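Local structure of anopheles gambiae adenosine kinase (Anopheles gambiae, 3LOO) at residues 46-51 against 66-71; 196-201 against 229-234; 345-348 against 353-356. The protein phosphorylates adenosine to AMP, with ATP as the usual phosphate donor of adenosine kinases. All coordinates share one frame; numbering follows the deposited sequence.

Contact 1: residues 46-51 against 66-71; sequences NKYDMQ and YQELIE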
# COMPACT_ATOMS: atom_id res chain seq x y z
N ASN A 46 7.96 -14.59 20.48
CA ASN A 46 7.21 -15.26 21.54
C ASN A 46 6.88 -14.32 22.65
O ASN A 46 5.74 -14.30 23.10
CB ASN A 46 7.97 -16.46 22.07
CG ASN A 46 7.87 -17.65 21.16
OD1 ASN A 46 7.58 -17.53 19.97
ND2 ASN A 46 8.13 -18.83 21.71
N LYS A 47 7.84 -13.49 23.05
CA LYS A 47 7.56 -12.48 24.07
C LYS A 47 6.36 -11.61 23.73
O LYS A 47 5.64 -11.17 24.62
CB LYS A 47 8.79 -11.60 24.29
CG LYS A 47 8.66 -10.62 25.44
CD LYS A 47 9.97 -9.86 25.65
CE LYS A 47 9.78 -8.69 26.60
NZ LYS A 47 11.04 -7.88 26.74
N TYR A 48 6.12 -11.34 22.45
CA TYR A 48 5.03 -10.43 22.08
C TYR A 48 3.83 -11.11 21.37
O TYR A 48 2.97 -10.43 20.76
CB TYR A 48 5.59 -9.24 21.28
CG TYR A 48 6.40 -8.31 22.16
CD1 TYR A 48 5.77 -7.45 23.05
CD2 TYR A 48 7.79 -8.32 22.12
CE1 TYR A 48 6.53 -6.59 23.88
CE2 TYR A 48 8.54 -7.48 22.93
CZ TYR A 48 7.92 -6.63 23.79
OH TYR A 48 8.70 -5.82 24.58
N ASP A 49 3.77 -12.45 21.49
CA ASP A 49 2.70 -13.27 20.93
C ASP A 49 2.55 -12.98 19.45
O ASP A 49 1.44 -12.81 18.96
CB ASP A 49 1.37 -12.99 21.65
CG ASP A 49 1.47 -13.21 23.13
OD1 ASP A 49 2.22 -14.12 23.53
OD2 ASP A 49 0.80 -12.48 23.89
N MET A 50 3.69 -12.92 18.76
CA MET A 50 3.68 -12.67 17.34
C MET A 50 4.05 -13.93 16.61
O MET A 50 4.86 -14.73 17.12
CB MET A 50 4.65 -11.54 16.98
CG MET A 50 4.13 -10.17 17.42
SD MET A 50 5.29 -8.83 17.13
CE MET A 50 5.48 -8.86 15.33
N GLN A 51 3.48 -14.10 15.42
CA GLN A 51 3.79 -15.23 14.56
C GLN A 51 4.86 -14.81 13.58
O GLN A 51 4.88 -13.66 13.16
CB GLN A 51 2.56 -15.65 13.74
CG GLN A 51 1.27 -15.82 14.54
CD GLN A 51 1.39 -16.90 15.59
OE1 GLN A 51 2.07 -17.92 15.40
NE2 GLN A 51 0.73 -16.69 16.73
N TYR A 66 8.59 -1.45 20.79
CA TYR A 66 9.24 -0.39 19.98
C TYR A 66 10.56 0.13 20.63
O TYR A 66 11.64 0.07 20.01
CB TYR A 66 8.22 0.72 19.62
CG TYR A 66 7.05 0.13 18.83
CD1 TYR A 66 7.20 -0.20 17.48
CD2 TYR A 66 5.85 -0.19 19.46
CE1 TYR A 66 6.15 -0.77 16.76
CE2 TYR A 66 4.80 -0.77 18.76
CZ TYR A 66 4.96 -1.05 17.41
OH TYR A 66 3.96 -1.63 16.71
N GLN A 67 10.49 0.54 21.90
CA GLN A 67 11.69 0.99 22.61
C GLN A 67 12.73 -0.13 22.73
O GLN A 67 13.94 0.12 22.62
CB GLN A 67 11.33 1.50 24.00
CG GLN A 67 12.50 2.06 24.78
CD GLN A 67 12.18 2.33 26.25
OE1 GLN A 67 11.02 2.41 26.64
NE2 GLN A 67 13.22 2.48 27.06
N GLU A 68 12.25 -1.36 22.95
CA GLU A 68 13.13 -2.51 23.05
C GLU A 68 13.88 -2.75 21.75
O GLU A 68 15.09 -3.06 21.77
CB GLU A 68 12.34 -3.74 23.49
CG GLU A 68 13.17 -4.99 23.63
CD GLU A 68 12.43 -6.15 24.30
OE1 GLU A 68 11.24 -6.02 24.72
OE2 GLU A 68 13.06 -7.21 24.39
N LEU A 69 13.18 -2.61 20.61
CA LEU A 69 13.83 -2.71 19.29
C LEU A 69 14.90 -1.61 19.14
O LEU A 69 16.00 -1.87 18.67
CB LEU A 69 12.82 -2.59 18.13
CG LEU A 69 11.76 -3.69 17.97
CD1 LEU A 69 10.80 -3.34 16.83
CD2 LEU A 69 12.41 -5.05 17.74
N ILE A 70 14.56 -0.39 19.52
CA ILE A 70 15.48 0.73 19.38
C ILE A 70 16.69 0.50 20.30
O ILE A 70 17.81 0.45 19.83
CB ILE A 70 14.78 2.07 19.67
CG1 ILE A 70 13.69 2.36 18.64
CG2 ILE A 70 15.79 3.24 19.77
CD1 ILE A 70 12.53 3.20 19.22
N GLU A 71 16.44 0.28 21.59
CA GLU A 71 17.49 0.22 22.62
C GLU A 71 18.34 -1.04 22.62
O GLU A 71 19.52 -0.97 22.89
CB GLU A 71 16.89 0.43 24.02
CG GLU A 71 16.63 1.88 24.36
CD GLU A 71 15.82 2.05 25.63
OE1 GLU A 71 15.70 1.07 26.40
OE2 GLU A 71 15.28 3.17 25.87
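Lys47, the last residue of helix 42-47, and Tyr48 just beyond it reach across to Glu68 on helix 64-73 while the two backbones stay well apart: the nearest CA atoms, those of Tyr48 and Tyr66, are 11.1 Å from each other. The first of these helices closes in a Schellman motif. Asp49, with positive phi, is its C-prime residue, and the backbone N of Met50 returns to the O of Leu45 while Asp49 N bonds to Asn46 O. Across the gap Lys47 and Tyr48 converge on one carboxylate oxygen of Glu68.

Glu68 OE1 accepts two bonds. Tyr48 OH donates to it at 2.6 Å, arriving nearly along the C-O axis, and OE1 lies at the edge of the phenol ring, close to its plane; ring and carboxylate planes are turned 64° apart. From the syn side of the same oxygen comes Lys47 NZ, 2.8 Å from Glu68 OE1 and 26° out of the carboxylate plane, in a salt bridge. Lys47 NZ also lies 3.2 Å from Glu68 OE2, so it faces both oxygens, though unequally. Lys47 and Glu68 approach from opposite directions, each fully extended; with CG of Glu68 turned anti to the backbone N (chi1 -179°), the carboxylate is carried straight out toward the lysine. On its way the lysine lays CG over one face of the Tyr48 ring, 4.0 Å above the plane and toward the rim. The positive charge so near probably favours the ionised carboxylate.

Tyr48 also packs on Pro64 and Met65 of the facing helix. The bridge ties the end of helix 42-47 to helix 64-73, which packs Tyr66 and Leu69 against the five-stranded sheet, at the partly buried edge of the smaller domain characteristic of pfkB-family kinases.

Contact 2: residues 196-201 against 229-234; sequences SVAKEA and FPYVDV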
# COMPACT_ATOMS: atom_id res chain seq x y z
N SER A 196 -15.98 7.26 0.13
CA SER A 196 -16.44 8.53 -0.39
C SER A 196 -15.62 8.88 -1.65
O SER A 196 -16.15 9.24 -2.69
CB SER A 196 -16.27 9.55 0.71
OG SER A 196 -16.49 10.82 0.21
N VAL A 197 -14.31 8.67 -1.59
CA VAL A 197 -13.42 8.98 -2.72
C VAL A 197 -13.70 8.02 -3.86
O VAL A 197 -13.73 8.43 -5.02
CB VAL A 197 -11.92 9.00 -2.28
CG1 VAL A 197 -10.96 8.88 -3.48
CG2 VAL A 197 -11.65 10.24 -1.46
N ALA A 198 -13.95 6.74 -3.54
CA ALA A 198 -14.24 5.72 -4.57
C ALA A 198 -15.53 5.98 -5.33
O ALA A 198 -15.58 5.80 -6.56
CB ALA A 198 -14.20 4.26 -3.96
N LYS A 199 -16.57 6.41 -4.62
CA LYS A 199 -17.85 6.76 -5.27
C LYS A 199 -17.73 7.99 -6.20
O LYS A 199 -18.30 7.99 -7.30
CB LYS A 199 -18.92 7.02 -4.21
CG LYS A 199 -19.51 5.74 -3.60
CD LYS A 199 -20.46 6.10 -2.47
CE LYS A 199 -21.17 4.87 -1.91
NZ LYS A 199 -21.95 5.27 -0.66
N GLU A 200 -17.01 9.01 -5.76
CA GLU A 200 -16.78 10.20 -6.57
C GLU A 200 -15.96 9.84 -7.80
O GLU A 200 -16.25 10.33 -8.92
CB GLU A 200 -16.15 11.33 -5.76
CG GLU A 200 -15.78 12.61 -6.59
CD GLU A 200 -17.00 13.42 -7.10
OE1 GLU A 200 -18.17 13.00 -6.94
OE2 GLU A 200 -16.78 14.51 -7.67
N ALA A 201 -14.97 8.95 -7.63
CA ALA A 201 -14.19 8.49 -8.76
C ALA A 201 -15.05 7.77 -9.81
O ALA A 201 -14.96 8.08 -11.02
CB ALA A 201 -13.00 7.58 -8.30
N PHE A 229 -15.98 -2.61 -3.27
CA PHE A 229 -15.61 -3.32 -4.47
C PHE A 229 -16.24 -2.87 -5.80
O PHE A 229 -15.53 -2.89 -6.80
CB PHE A 229 -15.76 -4.83 -4.33
CG PHE A 229 -14.52 -5.50 -3.79
CD1 PHE A 229 -13.29 -4.85 -3.83
CD2 PHE A 229 -14.59 -6.77 -3.23
CE1 PHE A 229 -12.14 -5.47 -3.31
CE2 PHE A 229 -13.44 -7.40 -2.73
CZ PHE A 229 -12.21 -6.75 -2.77
N PRO A 230 -17.55 -2.46 -5.84
CA PRO A 230 -18.12 -2.01 -7.12
C PRO A 230 -17.36 -0.84 -7.74
O PRO A 230 -17.38 -0.62 -8.94
CB PRO A 230 -19.55 -1.55 -6.72
CG PRO A 230 -19.90 -2.52 -5.52
CD PRO A 230 -18.57 -2.47 -4.76
N TYR A 231 -16.67 -0.07 -6.89
CA TYR A 231 -15.99 1.13 -7.32
C TYR A 231 -14.51 0.90 -7.49
O TYR A 231 -13.75 1.84 -7.75
CB TYR A 231 -16.20 2.22 -6.29
CG TYR A 231 -17.63 2.36 -5.86
CD1 TYR A 231 -18.56 3.04 -6.67
CD2 TYR A 231 -18.09 1.76 -4.69
CE1 TYR A 231 -19.90 3.16 -6.28
CE2 TYR A 231 -19.43 1.84 -4.31
CZ TYR A 231 -20.32 2.55 -5.10
OH TYR A 231 -21.63 2.67 -4.69
N VAL A 232 -14.08 -0.34 -7.35
CA VAL A 232 -12.65 -0.65 -7.52
C VAL A 232 -12.33 -1.02 -8.96
O VAL A 232 -12.85 -2.01 -9.46
CB VAL A 232 -12.19 -1.74 -6.54
CG1 VAL A 232 -10.79 -2.21 -6.86
CG2 VAL A 232 -12.25 -1.16 -5.09
N ASP A 233 -11.47 -0.22 -9.62
CA ASP A 233 -11.03 -0.50 -10.99
C ASP A 233 -9.85 -1.45 -11.04
O ASP A 233 -9.73 -2.22 -11.99
CB ASP A 233 -10.66 0.80 -11.74
CG ASP A 233 -11.84 1.71 -11.92
OD1 ASP A 233 -11.93 2.70 -11.17
OD2 ASP A 233 -12.71 1.36 -12.73
N VAL A 234 -8.95 -1.33 -10.08
CA VAL A 234 -7.75 -2.20 -9.98
C VAL A 234 -7.59 -2.62 -8.50
O VAL A 234 -7.57 -1.79 -7.59
CB VAL A 234 -6.42 -1.51 -10.46
CG1 VAL A 234 -5.28 -2.53 -10.50
CG2 VAL A 234 -6.54 -0.84 -11.89
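Tyr231, in the short 3-10 turn 229-231, lies against the helical segment 196-201. The backbones are close here, with 5.6 Å between the CA atoms of Tyr231 and Ala198. Tyr231 CB is wedged against two parts of one residue: Ala198 CB at 3.7 Å, and Ala198 O at 3.6 Å from the same Tyr231 CB. Tyr231 CG stands anti to its own carbonyl carbon (chi1 -48°), which swings the ring along the helix toward the next residue. CG and CD1 still lie near the Ala198 carbonyl, and CD1 also approaches Lys199 CA. Farther out the lysine takes over. Lys199 CG sits over one face, 3.8 Å from the ring centroid of Tyr231 and 20° off the normal, in a CH-pi contact, and touches CE1, CZ and CE2. At the end of the ring, Tyr231 OH meets Lys199 CE at 3.6 Å. The lysine chain is extended beyond CG and crosses the phenol obliquely: CG covers the face and CE the hydroxyl, while the ammonium turns away from the ring. The opposite face receives Pro230 CB, 4.1 Å above the plane.

No hydrogen bond joins the two segments; the contact is van der Waals packing, mostly between carbons, with Ala198 O and Tyr231 OH also touching carbon. Helix 187-203 in turn rests Ala198 on Phe208 of strand 207-211, and Val197 and Ala201 on Phe180 of strand 179-183. The turn follows helix 222-228 and leads by way of Val232 and Asp233 into strand 234-238, the parallel neighbour of strand 207-211 in the large sheet.

Contact 3: residues 345-348 against 353-356; sequences REII and CTFE. With B4P (bis(adenosine)-5'-tetraphosphate), chain D.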
# COMPACT_ATOMS: atom_id res chain seq x y z
N ARG A 345 12.35 -5.22 -7.83
CA ARG A 345 13.68 -5.84 -7.86
C ARG A 345 14.83 -4.85 -7.55
O ARG A 345 15.79 -5.23 -6.88
CB ARG A 345 13.89 -6.60 -9.18
CG ARG A 345 12.87 -7.78 -9.35
CD ARG A 345 13.16 -8.72 -10.57
NE ARG A 345 14.47 -9.37 -10.47
CZ ARG A 345 15.60 -8.88 -11.00
NH1 ARG A 345 15.58 -7.75 -11.69
NH2 ARG A 345 16.75 -9.54 -10.85
N GLU A 346 14.69 -3.59 -8.00
CA GLU A 346 15.60 -2.49 -7.60
C GLU A 346 15.60 -2.23 -6.09
O GLU A 346 16.67 -2.11 -5.47
CB GLU A 346 15.22 -1.18 -8.31
CG GLU A 346 15.44 -1.14 -9.81
CD GLU A 346 16.86 -1.41 -10.21
OE1 GLU A 346 17.79 -0.92 -9.55
OE2 GLU A 346 17.04 -2.13 -11.21
N ILE A 347 14.40 -2.14 -5.52
CA ILE A 347 14.21 -1.87 -4.10
C ILE A 347 14.79 -3.01 -3.24
O ILE A 347 15.33 -2.76 -2.15
CB ILE A 347 12.71 -1.60 -3.79
CG1 ILE A 347 12.33 -0.14 -4.14
CG2 ILE A 347 12.29 -2.00 -2.38
CD1 ILE A 347 12.95 0.93 -3.23
N ILE A 348 14.67 -4.25 -3.73
CA ILE A 348 15.23 -5.43 -3.05
C ILE A 348 16.76 -5.37 -3.04
O ILE A 348 17.39 -5.67 -2.03
CB ILE A 348 14.73 -6.79 -3.67
CG1 ILE A 348 13.23 -6.95 -3.44
CG2 ILE A 348 15.47 -8.00 -3.07
CD1 ILE A 348 12.54 -8.04 -4.23
N CYS A 353 18.87 3.47 -0.85
CA CYS A 353 19.84 4.00 -1.84
C CYS A 353 19.32 4.11 -3.27
O CYS A 353 19.81 4.94 -4.05
CB CYS A 353 21.12 3.15 -1.86
SG CYS A 353 22.04 3.20 -0.32
N THR A 354 18.34 3.27 -3.61
CA THR A 354 17.73 3.28 -4.94
C THR A 354 17.26 4.70 -5.32
O THR A 354 17.40 5.11 -6.48
CB THR A 354 16.54 2.28 -5.04
OG1 THR A 354 16.68 1.23 -4.07
CG2 THR A 354 16.49 1.66 -6.44
N PHE A 355 16.74 5.44 -4.34
CA PHE A 355 16.18 6.78 -4.55
C PHE A 355 17.20 7.85 -4.95
O PHE A 355 16.83 8.92 -5.44
CB PHE A 355 15.41 7.23 -3.30
CG PHE A 355 14.19 6.40 -3.04
CD1 PHE A 355 13.02 6.63 -3.75
CD2 PHE A 355 14.23 5.36 -2.13
CE1 PHE A 355 11.90 5.85 -3.53
CE2 PHE A 355 13.11 4.57 -1.91
CZ PHE A 355 11.95 4.82 -2.61
N GLU A 356 18.48 7.53 -4.74
CA GLU A 356 19.58 8.41 -5.11
C GLU A 356 20.00 8.18 -6.56
O GLU A 356 20.52 9.09 -7.21
CB GLU A 356 20.76 8.18 -4.18
CG GLU A 356 20.44 8.41 -2.72
CD GLU A 356 21.69 8.44 -1.86
OE1 GLU A 356 21.67 9.08 -0.78
OE2 GLU A 356 22.70 7.82 -2.27
PA B4P D . 6.18 -5.89 3.33
O1A B4P D . 7.69 -5.76 3.33
O2A B4P D . 5.56 -6.85 4.35
O3A B4P D . 5.80 -6.54 1.92
PB B4P D . 4.81 -5.82 0.90
O1B B4P D . 5.44 -4.55 0.31
O2B B4P D . 3.38 -5.77 1.41
O3B B4P D . 5.13 -7.10 -0.10
PG B4P D . 4.08 -8.17 -0.70
O1G B4P D . 4.00 -9.41 0.13
O2G B4P D . 2.77 -7.43 -0.90
O3G B4P D . 4.67 -8.53 -2.15
PD B4P D . 5.36 -9.88 -2.71
O1D B4P D . 6.20 -10.45 -1.63
O2D B4P D . 4.37 -10.75 -3.44
O5E B4P D . 5.48 -4.43 3.40
C5E B4P D . 6.13 -3.59 4.33
C4E B4P D . 5.43 -2.28 4.58
O4E B4P D . 4.10 -2.45 5.08
C3E B4P D . 6.17 -1.58 5.69
O3E B4P D . 6.92 -0.54 5.04
C2E B4P D . 5.07 -0.99 6.58
O2E B4P D . 5.22 0.41 6.86
C1E B4P D . 3.77 -1.29 5.80
N9A B4P D . 2.69 -1.58 6.76
C8A B4P D . 2.57 -2.64 7.62
N7A B4P D . 1.40 -2.49 8.31
C5A B4P D . 0.80 -1.33 7.92
C6A B4P D . -0.39 -0.66 8.25
N6A B4P D . -1.26 -1.11 9.22
N1A B4P D . -0.68 0.51 7.64
C2A B4P D . 0.13 1.02 6.68
N3A B4P D . 1.26 0.39 6.33
C4A B4P D . 1.61 -0.78 6.93
O5F B4P D . 6.36 -9.20 -3.76
C5F B4P D . 5.93 -8.19 -4.67
C4F B4P D . 6.96 -8.15 -5.80
O4F B4P D . 8.30 -8.11 -5.29
C3F B4P D . 6.93 -9.44 -6.59
O3F B4P D . 5.86 -9.41 -7.52
C2F B4P D . 8.30 -9.44 -7.24
O2F B4P D . 8.30 -8.62 -8.43
C1F B4P D . 9.20 -8.84 -6.15
N9B B4P D . 9.77 -9.98 -5.36
C8B B4P D . 9.34 -10.41 -4.16
N7B B4P D . 10.07 -11.47 -3.74
C5B B4P D . 11.00 -11.75 -4.67
C6B B4P D . 12.01 -12.70 -4.83
N6B B4P D . 12.20 -13.62 -3.85
N1B B4P D . 12.80 -12.68 -5.95
C2B B4P D . 12.61 -11.77 -6.93
N3B B4P D . 11.63 -10.82 -6.84
C4B B4P D . 10.80 -10.77 -5.75
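Ile347 and Thr354 meet with their side chains at about a right angle, where the chain folds back after helix 333-350 and lays a short 3-10 turn beside the helix it has just left. The terminal CD1 of the isoleucine does the touching: it lies 3.8 Å from Thr354 OG1 and 3.9 Å from Phe355 CE2. Its CG1 branch, anti to the carbonyl carbon (chi1 -81°), turns again at chi2, and this second bend brings the methyl toward the turn. Against the phenyl ring of Phe355 the branch crosses obliquely, close to CE2 and CZ; Ile347 also packs on Ala318 of helix 315-328.

Thr354 faces the helix with both of its branches. Its methyl CG2 packs on Glu346 CB at 3.6 Å, and its OG1 lies 3.6 Å from Glu346 O, although the hydroxyl's hydrogen bond is with Ser351 O, in the link between the segments. Glu346 thus contributes its CB to the packing; its chain bends at chi2, and OE1 forms a salt bridge with Arg350, one turn farther along the helix. Phe355 is tied outward as well, edge-to-face with Trp92 and in a cation-pi contact with Arg88, both of helix 82-94.

Ile348, the residue after Ile347, has its CB directed away from the turn. Ile348 CD1 rests 3.6 Å from N9B of the bound dinucleotide, against one of its two adenines, and Arg345 CG lies 4.1 Å from B4P N3B on the same base. One helix therefore presents one side to the C-terminal turn and another to the ligand. Such division of labour is consistent with the nucleotide site of pfkB-family kinases, in which the ATP adenine is lodged beside a late helix; the adenine here probably occupies that place.

How the contacts relate
The three contacts follow one another along the chain without touching, their nearest atoms about 18 to 24 Å apart. None is wholly core: contacts 1 and 2 each bring in an exposed lysine, Lys47 and Lys199, whereas the touching residues of contact 3 are buried to partly exposed. Contact 1, in the smaller domain, is polar, one carboxylate gathering a lysine and a tyrosine across widely spaced backbones. Contacts 2 and 3 are largely apolar and form no hydrogen bond across their segments, each setting a helix against a short 3-10 turn. Contact 2 joins elements flanking the large sheet, on the opposite side of the chain's centre from both others. No helix or strand is shared; the dinucleotide is touched in contact 3, through Ile348 and Arg345.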